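Local atomic coordinates of intimin (Escherichia coli, PDB entry 6TPL), a protein that probably serves as an adhesin, its extracellular bacterial immunoglobulin-like domains forming part of an extended passenger at the bacterial surface. Residues A[176-181]-A[189-194]. Residues are numbered along the deposited sequence; the frame is centred on the assembly and turned at random.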
loop_
_atom_site.group_PDB
_atom_site.type_symbol
_atom_site.label_atom_id
_atom_site.label_comp_id
_atom_site.label_asym_id
_atom_site.label_seq_id
_atom_site.Cartn_x
_atom_site.Cartn_y
_atom_site.Cartn_z
ATOM N N SER A 176 -7.417 8.912 10.233
ATOM C CA SER A 176 -8.311 9.051 9.093
ATOM C C SER A 176 -7.983 7.998 8.046
ATOM O O SER A 176 -6.814 7.776 7.710
ATOM C CB SER A 176 -8.228 10.450 8.456
ATOM O OG SER A 176 -9.084 10.539 7.332
ATOM N N LEU A 177 -9.030 7.357 7.532
ATOM C CA LEU A 177 -8.905 6.360 6.475
ATOM C C LEU A 177 -9.633 6.874 5.242
ATOM O O LEU A 177 -10.859 7.028 5.258
ATOM C CB LEU A 177 -9.467 5.012 6.919
ATOM C CG LEU A 177 -9.422 3.902 5.863
ATOM C CD1 LEU A 177 -8.009 3.730 5.325
ATOM C CD2 LEU A 177 -9.944 2.600 6.449
ATOM N N VAL A 178 -8.878 7.137 4.183
ATOM C CA VAL A 178 -9.440 7.522 2.897
ATOM C C VAL A 178 -9.615 6.271 2.049
ATOM O O VAL A 178 -8.754 5.388 2.031
ATOM C CB VAL A 178 -8.538 8.553 2.192
ATOM C CG1 VAL A 178 -8.926 8.686 0.731
ATOM C CG2 VAL A 178 -8.632 9.910 2.882
ATOM N N SER A 179 -10.746 6.183 1.365
ATOM C CA SER A 179 -11.043 5.096 0.444
ATOM C C SER A 179 -11.312 5.669 -0.939
ATOM O O SER A 179 -11.661 6.844 -1.089
ATOM C CB SER A 179 -12.254 4.272 0.912
ATOM O OG SER A 179 -11.981 3.611 2.135
ATOM N N ALA A 180 -11.146 4.825 -1.957
ATOM C CA ALA A 180 -11.356 5.233 -3.337
ATOM C C ALA A 180 -11.989 4.096 -4.121
ATOM O O ALA A 180 -11.841 2.920 -3.772
ATOM C CB ALA A 180 -10.041 5.654 -4.005
ATOM N N ARG A 181 -12.690 4.459 -5.193
ATOM C CA ARG A 181 -13.361 3.469 -6.018
ATOM C C ARG A 181 -13.590 4.038 -7.408
ATOM O O ARG A 181 -13.667 5.254 -7.600
ATOM C CB ARG A 181 -14.704 3.049 -5.415
ATOM C CG ARG A 181 -15.718 4.185 -5.393
ATOM C CD ARG A 181 -17.022 3.768 -4.718
ATOM N NE ARG A 181 -18.065 4.782 -4.856
ATOM C CZ ARG A 181 -18.379 5.668 -3.914
ATOM N NH1 ARG A 181 -17.727 5.666 -2.761
ATOM N NH2 ARG A 181 -19.344 6.557 -4.125
ATOM N N VAL A 189 -10.990 0.274 -2.326
ATOM C CA VAL A 189 -9.561 0.548 -2.226
ATOM C C VAL A 189 -9.293 1.453 -1.032
ATOM O O VAL A 189 -9.867 2.544 -0.917
ATOM C CB VAL A 189 -9.026 1.173 -3.522
ATOM C CG1 VAL A 189 -7.574 1.604 -3.328
ATOM C CG2 VAL A 189 -9.141 0.193 -4.677
ATOM N N LYS A 190 -8.408 1.007 -0.143
ATOM C CA LYS A 190 -8.077 1.738 1.072
ATOM C C LYS A 190 -6.703 2.381 0.934
ATOM O O LYS A 190 -5.743 1.726 0.507
ATOM C CB LYS A 190 -8.088 0.811 2.290
ATOM C CG LYS A 190 -9.383 0.055 2.500
ATOM C CD LYS A 190 -10.522 1.009 2.784
ATOM C CE LYS A 190 -11.835 0.271 2.968
ATOM N NZ LYS A 190 -12.958 1.208 3.252
ATOM N N ALA A 191 -6.611 3.654 1.300
ATOM C CA ALA A 191 -5.330 4.332 1.388
ATOM C C ALA A 191 -4.636 3.960 2.693
ATOM O O ALA A 191 -5.264 3.418 3.608
ATOM C CB ALA A 191 -5.531 5.843 1.315
ATOM N N PRO A 192 -3.336 4.235 2.811
ATOM C CA PRO A 192 -2.695 4.138 4.128
ATOM C C PRO A 192 -3.448 4.991 5.141
ATOM O O PRO A 192 -3.908 6.092 4.828
ATOM C CB PRO A 192 -1.280 4.674 3.884
ATOM C CG PRO A 192 -1.053 4.549 2.399
ATOM C CD PRO A 192 -2.410 4.707 1.761
ATOM N N GLU A 193 -3.597 4.466 6.351
ATOM C CA GLU A 193 -4.150 5.267 7.435
ATOM C C GLU A 193 -3.207 6.424 7.747
ATOM O O GLU A 193 -1.984 6.284 7.685
ATOM C CB GLU A 193 -4.365 4.397 8.675
ATOM C CG GLU A 193 -5.213 5.043 9.746
ATOM C CD GLU A 193 -5.607 4.063 10.831
ATOM O OE1 GLU A 193 -4.709 3.390 11.376
ATOM O OE2 GLU A 193 -6.815 3.960 11.126
ATOM N N VAL A 194 -3.783 7.588 8.043
ATOM C CA VAL A 194 -3.025 8.762 8.455
ATOM C C VAL A 194 -3.586 9.243 9.785
ATOM O O VAL A 194 -4.612 8.756 10.263
ATOM C CB VAL A 194 -3.072 9.889 7.404
ATOM C CG1 VAL A 194 -2.554 9.380 6.061
ATOM C CG2 VAL A 194 -4.489 10.442 7.276
HETATM O O HOH W 1 -6.008 7.719 4.978
#
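Ala180 and Val189 open the pairing of 176-181 with 189-194, two antiparallel lengths of a hairpin in an Ig-like domain. Ala180 N gives a 2.8 Å bond to Val189 O, and Val189 N returns a more bent one to Ala180 O, 136° at the hydrogen. Ala191 N then reaches Val178 O at 2.9 Å. Farther along, Ser176 and Val194 form a second two-bond pair, with the register shifted by one residue. The shift falls around Pro192, which has no backbone N-H to offer, and a water spans the gap: it donates to Ser176 O and Pro192 O and accepts from Val178 N.

On one face, Lys190 NZ donates to Ser179 OG (2.8 Å). The lysine chain bends at chi2 (-64°), which brings its amine alongside, to the tip of the serine hydroxyl, while its CD meets Leu177 CD2 at 4.0 Å, the two side chains crossing at about a right angle. The amine also forms a salt bridge with Asp188. A methionine here would probably leave Ser179 OG without this donor and Asp188 without this salt-bridge partner.

Val178 CB and Ala191 CB touch at 4.1 Å on the interior side, where both side chains meet Tyr126 of the facing sheet. Backbone bonds and one water thus hold the two segments together on both sides of the register shift, with Val178, Ala180, Val189, Ala191 and Val194 turned to the sandwich core and Leu177, Ser179 and the charged Lys190 on the other face.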